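Local structure of alpha-1,3-glucanase (Bacillus circulans, 5ZRU) at residues I282-N287 / K299-N304; A204-A209 / N231-G236; R289-E294 / N373-L378; V354-G359 / N394-N399. The protein probably hydrolyses alpha-1,3-glucan, this chain being the catalytic unit of a longer GH87 enzyme, and binds calcium and zinc ions. One frame throughout, in Å; residues are numbered along the deposited sequence.

Interaction 1. Residues I282-N287 / K299-N304; sequences IYMNSN and KGFMDN. With PE5 (3,6,9,12,15,18,21,24-octaoxahexacosan-1-ol), chain C.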
loop_
_atom_site.group_PDB
_atom_site.type_symbol
_atom_site.label_atom_id
_atom_site.label_comp_id
_atom_site.label_asym_id
_atom_site.label_seq_id
_atom_site.Cartn_x
_atom_site.Cartn_y
_atom_site.Cartn_z
ATOM N N ILE A 282 7.675 12.972 8.357
ATOM C CA ILE A 282 6.534 13.810 8.015
ATOM C C ILE A 282 5.359 12.901 7.709
ATOM O O ILE A 282 5.533 11.841 7.093
ATOM C CB ILE A 282 6.872 14.712 6.808
ATOM C CG1 ILE A 282 7.827 15.825 7.246
ATOM C CG2 ILE A 282 5.623 15.292 6.156
ATOM C CD1 ILE A 282 8.632 16.402 6.123
ATOM N N TYR A 283 4.172 13.296 8.165
ATOM C CA TYR A 283 2.912 12.736 7.687
ATOM C C TYR A 283 2.339 13.645 6.603
ATOM O O TYR A 283 2.363 14.871 6.742
ATOM C CB TYR A 283 1.911 12.591 8.838
ATOM C CG TYR A 283 0.508 12.304 8.372
ATOM C CD1 TYR A 283 0.108 11.008 8.059
ATOM C CD2 TYR A 283 -0.425 13.332 8.241
ATOM C CE1 TYR A 283 -1.182 10.740 7.619
ATOM C CE2 TYR A 283 -1.719 13.070 7.793
ATOM C CZ TYR A 283 -2.090 11.777 7.493
ATOM O OH TYR A 283 -3.376 11.515 7.058
ATOM N N MET A 284 1.814 13.053 5.520
ATOM C CA MET A 284 1.202 13.836 4.448
ATOM C C MET A 284 -0.167 13.271 4.099
ATOM O O MET A 284 -0.352 12.053 4.054
ATOM C CB MET A 284 2.054 13.848 3.161
ATOM C CG MET A 284 3.474 14.347 3.338
ATOM S SD MET A 284 4.073 15.110 1.809
ATOM C CE MET A 284 3.630 13.859 0.593
ATOM N N ASN A 285 -1.103 14.168 3.806
ATOM C CA ASN A 285 -2.458 13.816 3.426
ATOM C C ASN A 285 -2.875 14.692 2.253
ATOM O O ASN A 285 -2.384 15.814 2.097
ATOM C CB ASN A 285 -3.410 14.011 4.609
ATOM C CG ASN A 285 -4.809 13.518 4.323
ATOM O OD1 ASN A 285 -4.995 12.532 3.626
ATOM N ND2 ASN A 285 -5.805 14.218 4.856
ATOM N N SER A 286 -3.789 14.179 1.437
ATOM C CA SER A 286 -4.290 14.881 0.265
ATOM C C SER A 286 -5.645 15.528 0.536
ATOM O O SER A 286 -6.218 15.418 1.618
ATOM C CB SER A 286 -4.457 13.909 -0.899
ATOM O OG SER A 286 -5.654 13.176 -0.678
ATOM N N ASN A 287 -6.182 16.195 -0.488
ATOM C CA ASN A 287 -7.616 16.450 -0.585
ATOM C C ASN A 287 -8.183 15.770 -1.829
ATOM O O ASN A 287 -9.026 16.327 -2.546
ATOM C CB ASN A 287 -7.934 17.947 -0.599
ATOM C CG ASN A 287 -9.401 18.217 -0.325
ATOM O OD1 ASN A 287 -10.101 17.345 0.204
ATOM N ND2 ASN A 287 -9.878 19.416 -0.673
ATOM N N LYS A 299 0.347 12.255 -6.974
ATOM C CA LYS A 299 0.976 11.267 -6.113
ATOM C C LYS A 299 1.655 11.973 -4.942
ATOM O O LYS A 299 1.978 13.163 -5.012
ATOM C CB LYS A 299 1.996 10.427 -6.887
ATOM C CG LYS A 299 1.434 9.642 -8.075
ATOM C CD LYS A 299 1.629 10.395 -9.399
ATOM C CE LYS A 299 1.273 9.492 -10.590
ATOM N NZ LYS A 299 1.467 10.177 -11.903
ATOM N N GLY A 300 1.859 11.232 -3.849
ATOM C CA GLY A 300 2.518 11.828 -2.693
ATOM C C GLY A 300 3.891 12.381 -3.029
ATOM O O GLY A 300 4.230 13.516 -2.671
ATOM N N PHE A 301 4.694 11.591 -3.739
ATOM C CA PHE A 301 6.033 11.981 -4.169
ATOM C C PHE A 301 6.192 11.623 -5.640
ATOM O O PHE A 301 5.875 10.496 -6.032
ATOM C CB PHE A 301 7.114 11.266 -3.344
ATOM C CG PHE A 301 7.029 11.520 -1.865
ATOM C CD1 PHE A 301 7.572 12.669 -1.310
ATOM C CD2 PHE A 301 6.424 10.597 -1.024
ATOM C CE1 PHE A 301 7.511 12.892 0.064
ATOM C CE2 PHE A 301 6.362 10.811 0.350
ATOM C CZ PHE A 301 6.901 11.964 0.893
ATOM N N MET A 302 6.720 12.556 -6.440
ATOM C CA MET A 302 6.720 12.432 -7.894
ATOM C C MET A 302 8.025 12.926 -8.503
ATOM O O MET A 302 8.735 13.745 -7.917
ATOM C CB MET A 302 5.586 13.251 -8.530
ATOM C CG MET A 302 4.200 12.820 -8.158
ATOM S SD MET A 302 2.975 13.993 -8.803
ATOM C CE MET A 302 2.874 15.202 -7.468
ATOM N N ASP A 303 8.315 12.400 -9.702
ATOM C CA ASP A 303 9.273 12.917 -10.691
ATOM C C ASP A 303 10.725 12.520 -10.408
ATOM O O ASP A 303 11.024 11.321 -10.415
ATOM C CB ASP A 303 9.078 14.426 -10.850
ATOM C CG ASP A 303 7.698 14.748 -11.393
ATOM O OD1 ASP A 303 7.300 14.096 -12.387
ATOM O OD2 ASP A 303 7.002 15.613 -10.825
ATOM N N ASN A 304 11.645 13.476 -10.188
ATOM C CA ASN A 304 13.093 13.210 -10.279
ATOM C C ASN A 304 13.725 13.049 -8.894
ATOM O O ASN A 304 13.953 14.035 -8.191
ATOM C CB ASN A 304 13.809 14.325 -11.042
ATOM C CG ASN A 304 13.210 14.587 -12.403
ATOM O OD1 ASN A 304 12.846 15.719 -12.717
ATOM N ND2 ASN A 304 13.124 13.554 -13.227
HETATM C C48 PE5 C . -8.765 19.039 3.802
HETATM C C50 PE5 C . -9.217 17.656 3.318
HETATM O O1 PE5 C . -10.572 17.457 3.623
HETATM C C1 PE5 C . -11.110 16.249 3.161
HETATM C C2 PE5 C . -12.523 16.037 3.712
HETATM O O2 PE5 C . -12.471 15.895 5.103
HETATM C C3 PE5 C . -13.707 15.841 5.756
HETATM C C4 PE5 C . -13.486 15.754 7.272
HETATM O O3 PE5 C . -12.686 14.642 7.576
HETATM C C5 PE5 C . -12.468 14.380 8.936
HETATM C C6 PE5 C . -10.976 14.132 9.206
HETATM O O4 PE5 C . -10.626 12.782 9.043
HETATM C C7 PE5 C . -9.392 12.537 8.419
HETATM C C8 PE5 C . -8.272 13.307 9.123
HETATM O O5 PE5 C . -7.148 13.343 8.301
HETATM C C9 PE5 C . -6.148 14.237 8.709
HETATM C C10 PE5 C . -4.997 13.440 9.308
HETATM O O6 PE5 C . -4.719 13.922 10.588
HETATM C C11 PE5 C . -4.035 13.026 11.414
HETATM C C12 PE5 C . -4.044 13.528 12.852
HETATM O O7 PE5 C . -2.714 13.739 13.213
HETATM C C13 PE5 C . -2.387 13.362 14.519
HETATM C C14 PE5 C . -1.185 14.190 14.967
HETATM O O8 PE5 C . -1.307 15.471 14.417
HETATM C C15 PE5 C . -0.245 16.352 14.672
HETATM C C16 PE5 C . -0.758 17.544 15.493
HETATM O O52 PE5 C . -0.839 18.698 14.702
#
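The F301 ring takes the methyl end of M284 over one face. M284 CE lies 3.8 Å above the ring plane, offset toward the rim, with F301 CZ as its closest ring atom. It sits 22° off the ring normal, a CH-pi contact. The sulfur stands further off: M284 SD is 5.0 Å from the centroid of the F301 ring and oblique to it, a Met-aromatic contact. M284 is bent at its last torsion (chi3 -49°), which turns the methyl in toward the ring. The same methyl meets the backbone, with M284 CE 3.3 Å from G300 O. The Y283 ring belongs to the other side of its strand, where the bound polyether passes it obliquely. Y283 OH comes to 3.4 Å from PE5 C10 and hydrogen-bonds E317 OE2. A leucine in place of Y283 would probably leave that carboxylate without its phenol partner and weaken the contact with the polyether. N287 OD1 also touches the polyether, 3.3 Å from PE5 C50. I269 and V316 of neighbouring strands touch both M284 and F301. Side chains from separate strands thus meet in the interior of a right-handed parallel beta-helix, the fold expected of a pectate-lyase-like catalytic domain.

Interaction 2. Residues A204-A209 / N231-G236; sequences AAFEAA and NMWKIG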
loop_
_atom_site.group_PDB
_atom_site.type_symbol
_atom_site.label_atom_id
_atom_site.label_comp_id
_atom_site.label_asym_id
_atom_site.label_seq_id
_atom_site.Cartn_x
_atom_site.Cartn_y
_atom_site.Cartn_z
ATOM N N ALA A 204 3.579 29.336 0.177
ATOM C CA ALA A 204 4.533 30.390 -0.173
ATOM C C ALA A 204 5.750 30.338 0.741
ATOM O O ALA A 204 6.895 30.473 0.280
ATOM C CB ALA A 204 3.869 31.762 -0.097
ATOM N N ALA A 205 5.524 30.116 2.039
ATOM C CA ALA A 205 6.639 30.008 2.975
ATOM C C ALA A 205 7.478 28.762 2.704
ATOM O O ALA A 205 8.711 28.803 2.810
ATOM C CB ALA A 205 6.114 30.003 4.407
ATOM N N PHE A 206 6.831 27.641 2.368
ATOM C CA PHE A 206 7.580 26.429 2.026
ATOM C C PHE A 206 8.475 26.656 0.815
ATOM O O PHE A 206 9.638 26.233 0.805
ATOM C CB PHE A 206 6.621 25.268 1.745
ATOM C CG PHE A 206 6.179 24.518 2.967
ATOM C CD1 PHE A 206 5.737 25.188 4.100
ATOM C CD2 PHE A 206 6.160 23.131 2.967
ATOM C CE1 PHE A 206 5.310 24.480 5.211
ATOM C CE2 PHE A 206 5.728 22.416 4.074
ATOM C CZ PHE A 206 5.306 23.093 5.205
ATOM N N GLU A 207 7.942 27.314 -0.225
ATOM C CA GLU A 207 8.738 27.591 -1.419
ATOM C C GLU A 207 9.924 28.490 -1.096
ATOM O O GLU A 207 11.045 28.241 -1.557
ATOM C CB GLU A 207 7.863 28.227 -2.501
ATOM C CG GLU A 207 6.978 27.218 -3.199
ATOM C CD GLU A 207 5.917 27.869 -4.063
ATOM O OE1 GLU A 207 5.996 29.103 -4.282
ATOM O OE2 GLU A 207 5.004 27.135 -4.499
ATOM N N ALA A 208 9.689 29.549 -0.315
ATOM C CA ALA A 208 10.779 30.433 0.078
ATOM C C ALA A 208 11.813 29.686 0.906
ATOM O O ALA A 208 13.019 29.904 0.754
ATOM C CB ALA A 208 10.229 31.628 0.858
ATOM N N ALA A 209 11.354 28.798 1.794
ATOM C CA ALA A 209 12.267 28.043 2.644
ATOM C C ALA A 209 13.132 27.095 1.822
ATOM O O ALA A 209 14.318 26.910 2.123
ATOM C CB ALA A 209 11.473 27.275 3.703
ATOM N N ASN A 231 -1.573 23.854 -3.182
ATOM C CA ASN A 231 -1.295 23.308 -4.501
ATOM C C ASN A 231 -0.139 22.329 -4.382
ATOM O O ASN A 231 0.334 22.034 -3.278
ATOM C CB ASN A 231 -0.984 24.403 -5.523
ATOM C CG ASN A 231 -1.545 24.064 -6.895
ATOM O OD1 ASN A 231 -1.050 23.152 -7.597
ATOM N ND2 ASN A 231 -2.601 24.785 -7.285
ATOM N N MET A 232 0.322 21.835 -5.530
ATOM C CA MET A 232 1.458 20.921 -5.547
ATOM C C MET A 232 2.700 21.639 -5.031
ATOM O O MET A 232 2.945 22.804 -5.360
ATOM C CB MET A 232 1.690 20.399 -6.967
ATOM C CG MET A 232 2.814 19.342 -7.098
ATOM S SD MET A 232 3.145 18.872 -8.801
ATOM C CE MET A 232 1.550 18.194 -9.310
ATOM N N TRP A 233 3.468 20.958 -4.184
ATOM C CA TRP A 233 4.736 21.497 -3.702
ATOM C C TRP A 233 5.826 21.069 -4.681
ATOM O O TRP A 233 6.191 19.893 -4.731
ATOM C CB TRP A 233 5.030 21.006 -2.284
ATOM C CG TRP A 233 6.250 21.645 -1.648
ATOM C CD1 TRP A 233 6.956 22.723 -2.115
ATOM C CD2 TRP A 233 6.927 21.210 -0.459
ATOM N NE1 TRP A 233 8.017 22.998 -1.278
ATOM C CE2 TRP A 233 8.022 22.083 -0.255
ATOM C CE3 TRP A 233 6.702 20.180 0.461
ATOM C CZ2 TRP A 233 8.885 21.955 0.830
ATOM C CZ3 TRP A 233 7.562 20.049 1.536
ATOM C CH2 TRP A 233 8.645 20.931 1.712
ATOM N N LYS A 234 6.340 22.021 -5.464
ATOM C CA LYS A 234 7.358 21.742 -6.471
ATOM C C LYS A 234 8.717 22.121 -5.905
ATOM O O LYS A 234 8.976 23.298 -5.630
ATOM C CB LYS A 234 7.072 22.495 -7.769
ATOM C CG LYS A 234 5.751 22.075 -8.386
ATOM C CD LYS A 234 5.393 22.890 -9.614
ATOM C CE LYS A 234 4.031 22.449 -10.152
ATOM N NZ LYS A 234 3.803 22.905 -11.559
ATOM N N ILE A 235 9.571 21.128 -5.729
ATOM C CA ILE A 235 10.852 21.298 -5.063
ATOM C C ILE A 235 11.912 21.262 -6.156
ATOM O O ILE A 235 12.324 20.183 -6.603
ATOM C CB ILE A 235 11.070 20.224 -3.990
ATOM C CG1 ILE A 235 9.963 20.345 -2.935
ATOM C CG2 ILE A 235 12.458 20.353 -3.359
ATOM C CD1 ILE A 235 10.036 19.276 -1.827
ATOM N N GLY A 236 12.340 22.448 -6.592
ATOM C CA GLY A 236 13.127 22.595 -7.799
ATOM C C GLY A 236 12.238 22.687 -9.031
ATOM O O GLY A 236 11.021 22.499 -8.978
HETATM O O HOH W 1 5.175 24.680 -5.179
#
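Helix 203-216 lies against strand 233-235, and the CA atoms of E207 and I235 mark the nearest backbone approach at 7.6 Å. F206 turns an edge onto the six-membered ring of W233 in a T-shaped pair. The planes stand at 69° and the centroids are 4.9 Å apart. F206 CD2 does the touching, 3.5 Å from W233 CH2. The opposite face of the indole carries I235 CD1. W233 has CG anti to its own N (chi1 -173°), which swings the indole toward the helix. The helix packs here over the first end of the parallel beta-helix, a cap of the kind common in this fold. L203 and V210 of the same helix also touch W233. An alanine at W233 would probably open a gap between helix and strand and leave the F206 edge without its aromatic face. Beside the rings, one water joins the polar groups. It donates to E207 OE2 at 2.6 Å and to M232 O at 2.9 Å, and accepts from K234 N.

Interaction 3. Residues R289-E294 / N373-L378; sequences RSRYGE and NGDDGL. With CA (calcium ion), chain J; ZN (zinc ion), chain G.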
loop_
_atom_site.group_PDB
_atom_site.type_symbol
_atom_site.label_atom_id
_atom_site.label_comp_id
_atom_site.label_asym_id
_atom_site.label_seq_id
_atom_site.Cartn_x
_atom_site.Cartn_y
_atom_site.Cartn_z
ATOM N N ARG A 289 -10.031 12.704 -4.024
ATOM C CA ARG A 289 -10.997 11.609 -3.990
ATOM C C ARG A 289 -11.160 10.897 -5.323
ATOM O O ARG A 289 -12.005 9.997 -5.419
ATOM C CB ARG A 289 -12.375 12.103 -3.525
ATOM C CG ARG A 289 -12.956 13.235 -4.373
ATOM C CD ARG A 289 -14.429 13.510 -4.007
ATOM N NE ARG A 289 -15.373 12.568 -4.613
ATOM C CZ ARG A 289 -15.848 12.679 -5.849
ATOM N NH1 ARG A 289 -15.452 13.686 -6.622
ATOM N NH2 ARG A 289 -16.706 11.778 -6.319
ATOM N N SER A 290 -10.383 11.257 -6.345
ATOM C CA SER A 290 -10.515 10.658 -7.666
ATOM C C SER A 290 -9.145 10.416 -8.289
ATOM O O SER A 290 -8.210 11.199 -8.099
ATOM C CB SER A 290 -11.353 11.554 -8.599
ATOM O OG SER A 290 -11.344 11.060 -9.934
ATOM N N ARG A 291 -9.044 9.330 -9.058
ATOM C CA ARG A 291 -7.878 9.078 -9.899
ATOM C C ARG A 291 -7.855 9.924 -11.163
ATOM O O ARG A 291 -6.828 9.934 -11.856
ATOM C CB ARG A 291 -7.819 7.603 -10.314
ATOM C CG ARG A 291 -7.373 6.653 -9.233
ATOM C CD ARG A 291 -7.070 5.267 -9.812
ATOM N NE ARG A 291 -5.880 5.267 -10.663
ATOM C CZ ARG A 291 -5.346 4.164 -11.178
ATOM N NH1 ARG A 291 -5.897 2.984 -10.924
ATOM N NH2 ARG A 291 -4.258 4.235 -11.932
ATOM N N TYR A 292 -8.956 10.603 -11.489
ATOM C CA TYR A 292 -9.057 11.398 -12.715
ATOM C C TYR A 292 -8.603 10.607 -13.945
ATOM O O TYR A 292 -7.878 11.118 -14.802
ATOM C CB TYR A 292 -8.249 12.693 -12.592
ATOM C CG TYR A 292 -8.809 13.727 -11.635
ATOM C CD1 TYR A 292 -9.836 14.582 -12.027
ATOM C CD2 TYR A 292 -8.273 13.887 -10.360
ATOM C CE1 TYR A 292 -10.323 15.550 -11.175
ATOM C CE2 TYR A 292 -8.760 14.850 -9.498
ATOM C CZ TYR A 292 -9.785 15.680 -9.911
ATOM O OH TYR A 292 -10.276 16.651 -9.065
ATOM N N GLY A 293 -9.004 9.337 -14.018
ATOM C CA GLY A 293 -8.636 8.477 -15.131
ATOM C C GLY A 293 -7.160 8.446 -15.496
ATOM O O GLY A 293 -6.807 8.615 -16.667
ATOM N N GLU A 294 -6.293 8.221 -14.507
ATOM C CA GLU A 294 -4.833 8.205 -14.642
ATOM C C GLU A 294 -4.232 9.570 -14.970
ATOM O O GLU A 294 -3.029 9.656 -15.263
ATOM C CB GLU A 294 -4.360 7.187 -15.690
ATOM C CG GLU A 294 -4.849 5.773 -15.447
ATOM C CD GLU A 294 -5.968 5.364 -16.391
ATOM O OE1 GLU A 294 -7.147 5.477 -16.000
ATOM O OE2 GLU A 294 -5.671 4.936 -17.523
ATOM N N ASN A 373 -4.154 -0.132 -0.708
ATOM C CA ASN A 373 -3.957 0.661 -1.916
ATOM C C ASN A 373 -4.746 0.088 -3.093
ATOM O O ASN A 373 -5.090 -1.098 -3.129
ATOM C CB ASN A 373 -2.461 0.746 -2.251
ATOM C CG ASN A 373 -1.683 1.505 -1.191
ATOM O OD1 ASN A 373 -1.895 2.697 -1.004
ATOM N ND2 ASN A 373 -0.784 0.814 -0.481
ATOM N N GLY A 374 -5.021 0.952 -4.072
ATOM C CA GLY A 374 -5.942 0.632 -5.151
ATOM C C GLY A 374 -5.327 0.207 -6.465
ATOM O O GLY A 374 -5.962 0.315 -7.523
ATOM N N ASP A 375 -4.095 -0.285 -6.400
ATOM C CA ASP A 375 -3.390 -0.891 -7.521
ATOM C C ASP A 375 -2.215 -1.637 -6.892
ATOM O O ASP A 375 -2.208 -1.858 -5.675
ATOM C CB ASP A 375 -3.007 0.186 -8.556
ATOM C CG ASP A 375 -2.981 -0.343 -9.988
ATOM O OD1 ASP A 375 -2.269 -1.326 -10.252
ATOM O OD2 ASP A 375 -3.668 0.237 -10.853
ATOM N N ASP A 376 -1.223 -2.026 -7.690
ATOM C CA ASP A 376 -0.118 -2.797 -7.118
ATOM C C ASP A 376 0.488 -2.070 -5.925
ATOM O O ASP A 376 0.748 -0.865 -5.989
ATOM C CB ASP A 376 0.965 -3.046 -8.166
ATOM C CG ASP A 376 0.477 -3.898 -9.311
ATOM O OD1 ASP A 376 0.092 -5.061 -9.063
ATOM O OD2 ASP A 376 0.468 -3.398 -10.455
ATOM N N GLY A 377 0.715 -2.806 -4.840
ATOM C CA GLY A 377 1.282 -2.208 -3.642
ATOM C C GLY A 377 2.668 -1.661 -3.921
ATOM O O GLY A 377 2.944 -0.477 -3.714
ATOM N N LEU A 378 3.537 -2.532 -4.421
ATOM C CA LEU A 378 4.891 -2.177 -4.827
ATOM C C LEU A 378 5.104 -2.719 -6.231
ATOM O O LEU A 378 4.946 -3.923 -6.459
ATOM C CB LEU A 378 5.931 -2.763 -3.862
ATOM C CG LEU A 378 5.746 -2.459 -2.367
ATOM C CD1 LEU A 378 6.772 -3.238 -1.558
ATOM C CD2 LEU A 378 5.858 -0.956 -2.081
HETATM CA CA CA J . -0.524 0.397 -11.087
HETATM ZN ZN ZN G . -7.226 4.292 -18.680
HETATM O O HOH W 2 -7.873 1.649 -9.061
HETATM O O HOH W 3 -1.535 2.357 -11.712
HETATM O O HOH W 4 1.012 -0.980 -11.009
HETATM O O HOH W 5 -6.194 3.059 -20.460
HETATM O O HOH W 6 -1.474 -0.536 -12.788
HETATM O O HOH W 7 0.344 1.649 -12.790
#
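R291 of one loop reaches D375 of another, and its side chain can be followed outward from the backbone. The bond from CA to CB already points toward 373-378. CG and CD carry the chain on, and a bend at chi3 (69°) turns the guanidinium to its partners. NH1 makes the salt bridge, with R291 NH1 3.5 Å from D375 OD2. That is long, and the guanidinium and carboxylate planes stand 78° apart, so the two groups do not pair as parallel forks. NH1 also donates to a water at its edge, in the guanidinium plane, and this water lies 2.8 Å from G374 O, to which it can donate. NH2 reaches a second water by a weak bond of 3.3 Å. That water binds the calcium ion at 2.3 Å and gives a weak bond to D375 OD2. The other oxygen, D375 OD1, binds the calcium at 2.6 Å and accepts from D376 N through its anti lone pair. D352 also binds this calcium. D376 stays in the second shell: its OD2 accepts from a calcium-bound water. Further along the first loop, E294 OE2 binds a zinc ion at 2.0 Å, with H123 as a second protein ligand. The D375 carboxylate is therefore shared between a metal and an arginine. R291 is likely to steady the turn of that carboxylate.

Interaction 4. Residues V354-G359 / N394-N399; sequences VNFAQG and NTFSYN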
loop_
_atom_site.group_PDB
_atom_site.type_symbol
_atom_site.label_atom_id
_atom_site.label_comp_id
_atom_site.label_asym_id
_atom_site.label_seq_id
_atom_site.Cartn_x
_atom_site.Cartn_y
_atom_site.Cartn_z
ATOM N N VAL A 354 3.814 2.194 -4.357
ATOM C CA VAL A 354 5.072 2.692 -4.913
ATOM C C VAL A 354 5.233 2.085 -6.296
ATOM O O VAL A 354 5.103 0.866 -6.459
ATOM C CB VAL A 354 6.305 2.318 -4.064
ATOM C CG1 VAL A 354 7.610 2.836 -4.749
ATOM C CG2 VAL A 354 6.196 2.853 -2.643
ATOM N N ASN A 355 5.536 2.917 -7.288
ATOM C CA ASN A 355 5.925 2.408 -8.596
ATOM C C ASN A 355 7.292 2.966 -8.968
ATOM O O ASN A 355 7.477 4.187 -9.023
ATOM C CB ASN A 355 4.877 2.753 -9.658
ATOM C CG ASN A 355 5.033 1.912 -10.916
ATOM O OD1 ASN A 355 6.120 1.821 -11.494
ATOM N ND2 ASN A 355 3.949 1.270 -11.330
ATOM N N PHE A 356 8.246 2.066 -9.200
ATOM C CA PHE A 356 9.563 2.388 -9.759
ATOM C C PHE A 356 9.459 2.294 -11.280
ATOM O O PHE A 356 9.528 1.200 -11.842
ATOM C CB PHE A 356 10.616 1.412 -9.241
ATOM C CG PHE A 356 10.997 1.610 -7.791
ATOM C CD1 PHE A 356 10.718 2.800 -7.132
ATOM C CD2 PHE A 356 11.655 0.595 -7.092
ATOM C CE1 PHE A 356 11.088 2.977 -5.785
ATOM C CE2 PHE A 356 12.036 0.769 -5.758
ATOM C CZ PHE A 356 11.753 1.969 -5.107
ATOM N N ALA A 357 9.308 3.430 -11.958
ATOM C CA ALA A 357 9.032 3.434 -13.394
ATOM C C ALA A 357 10.152 4.145 -14.151
ATOM O O ALA A 357 11.098 4.672 -13.561
ATOM C CB ALA A 357 7.680 4.095 -13.683
ATOM N N GLN A 358 10.046 4.142 -15.483
ATOM C CA GLN A 358 10.912 4.983 -16.324
ATOM C C GLN A 358 12.396 4.738 -16.059
ATOM O O GLN A 358 13.196 5.679 -15.995
ATOM C CB GLN A 358 10.577 6.465 -16.124
ATOM C CG GLN A 358 9.316 6.902 -16.840
ATOM C CD GLN A 358 9.491 6.815 -18.337
ATOM O OE1 GLN A 358 9.145 5.808 -18.959
ATOM N NE2 GLN A 358 10.049 7.868 -18.926
ATOM N N GLY A 359 12.768 3.473 -15.888
ATOM C CA GLY A 359 14.158 3.115 -15.730
ATOM C C GLY A 359 14.734 3.291 -14.345
ATOM O O GLY A 359 15.949 3.147 -14.179
ATOM N N ASN A 394 15.945 -3.612 -8.820
ATOM C CA ASN A 394 15.155 -3.011 -7.753
ATOM C C ASN A 394 14.772 -4.068 -6.718
ATOM O O ASN A 394 14.687 -5.259 -7.022
ATOM C CB ASN A 394 13.909 -2.327 -8.320
ATOM C CG ASN A 394 14.263 -1.139 -9.203
ATOM O OD1 ASN A 394 15.123 -0.332 -8.850
ATOM N ND2 ASN A 394 13.615 -1.035 -10.356
ATOM N N THR A 395 14.561 -3.623 -5.480
ATOM C CA THR A 395 14.368 -4.520 -4.345
ATOM C C THR A 395 13.181 -4.075 -3.499
ATOM O O THR A 395 13.124 -2.916 -3.083
ATOM C CB THR A 395 15.606 -4.551 -3.450
ATOM O OG1 THR A 395 16.741 -4.971 -4.216
ATOM C CG2 THR A 395 15.378 -5.486 -2.256
ATOM N N PHE A 396 12.276 -5.009 -3.205
ATOM C CA PHE A 396 11.139 -4.803 -2.305
ATOM C C PHE A 396 11.279 -5.824 -1.180
ATOM O O PHE A 396 10.878 -6.980 -1.350
ATOM C CB PHE A 396 9.791 -5.002 -3.020
ATOM C CG PHE A 396 9.503 -4.009 -4.127
ATOM C CD1 PHE A 396 9.869 -2.674 -4.015
ATOM C CD2 PHE A 396 8.835 -4.422 -5.276
ATOM C CE1 PHE A 396 9.588 -1.771 -5.048
ATOM C CE2 PHE A 396 8.547 -3.526 -6.304
ATOM C CZ PHE A 396 8.924 -2.205 -6.196
ATOM N N SER A 397 11.829 -5.427 -0.029
ATOM C CA SER A 397 12.128 -6.423 0.991
ATOM C C SER A 397 11.716 -5.955 2.378
ATOM O O SER A 397 11.729 -4.763 2.678
ATOM C CB SER A 397 13.625 -6.795 0.986
ATOM O OG SER A 397 13.930 -7.508 -0.210
ATOM N N TYR A 398 11.355 -6.926 3.221
ATOM C CA TYR A 398 11.014 -6.679 4.627
ATOM C C TYR A 398 9.825 -5.734 4.763
ATOM O O TYR A 398 9.804 -4.862 5.630
ATOM C CB TYR A 398 12.217 -6.148 5.409
ATOM C CG TYR A 398 13.318 -7.180 5.542
ATOM C CD1 TYR A 398 13.254 -8.166 6.521
ATOM C CD2 TYR A 398 14.405 -7.178 4.674
ATOM C CE1 TYR A 398 14.259 -9.121 6.641
ATOM C CE2 TYR A 398 15.411 -8.126 4.787
ATOM C CZ TYR A 398 15.327 -9.093 5.763
ATOM O OH TYR A 398 16.336 -10.025 5.860
ATOM N N ASN A 399 8.810 -5.927 3.928
ATOM C CA ASN A 399 7.607 -5.109 3.973
ATOM C C ASN A 399 6.414 -5.950 4.395
ATOM O O ASN A 399 6.383 -7.163 4.178
ATOM C CB ASN A 399 7.321 -4.475 2.610
ATOM C CG ASN A 399 8.465 -3.623 2.128
ATOM O OD1 ASN A 399 8.809 -2.624 2.762
ATOM N ND2 ASN A 399 9.093 -4.029 1.017
#
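Strands 354-357 and 395-397 do not pair with each other. Their segments come nearest at F356 and N394, with CA atoms 8.0 Å apart, and side chains bridge the distance. F356 has the largest share of the contact. Its CA–CB bond points toward 394-399; CD2 meets both partners and CE2 meets F396. F356 CE2 lies 3.6 Å from F396 CE1. The two rings are neither stacked nor edge-to-face: their planes are 35° apart and the centroids are separated by 5.5 Å. The two side chains run past each other in opposite directions. F396 has CG anti to its carbonyl carbon (chi1 -64°), which brings the CE1 corner of its ring in beside F356. The N394 amide also lies against F356, with N394 CG 3.8 Å from F356 CD2 and the amide plane turned 57° from the ring plane. Its polar ends bond to backbone: N394 ND2 donates to T360 O and N394 OD1 accepts from S363 N. Both polar atoms of this buried amide are thus satisfied, and they hold its orientation. V365 of strand 364-366 packs on both phenylalanines. V325 of strand 323-325 touches F356, while L378 of strand 378-381 touches F396, so the pair sits in the core between strands of successive coils.

All four contacts belong to the catalytic D2 domain, spread along one parallel beta-helix. Interaction 2 comes first in sequence, where helix 203-216 meets strand 233-235. Interaction 1 follows, about 13 Å away between centres, and M302 CE packs on M232 CE at 3.8 Å. Interaction 3 alternates along the chain with both interaction 1 and interaction 4. It ties loops of separate coils where a zinc and a calcium ion are bound. Interaction 4 lies about 16 Å from interaction 3 between centres and touches it, through packing of L378 and a probable hydrogen bond between G377 O and V354 N. Interactions 1, 2 and 4 are separate aromatic packing points along the coil, while interaction 3 lies at metal-holding loops.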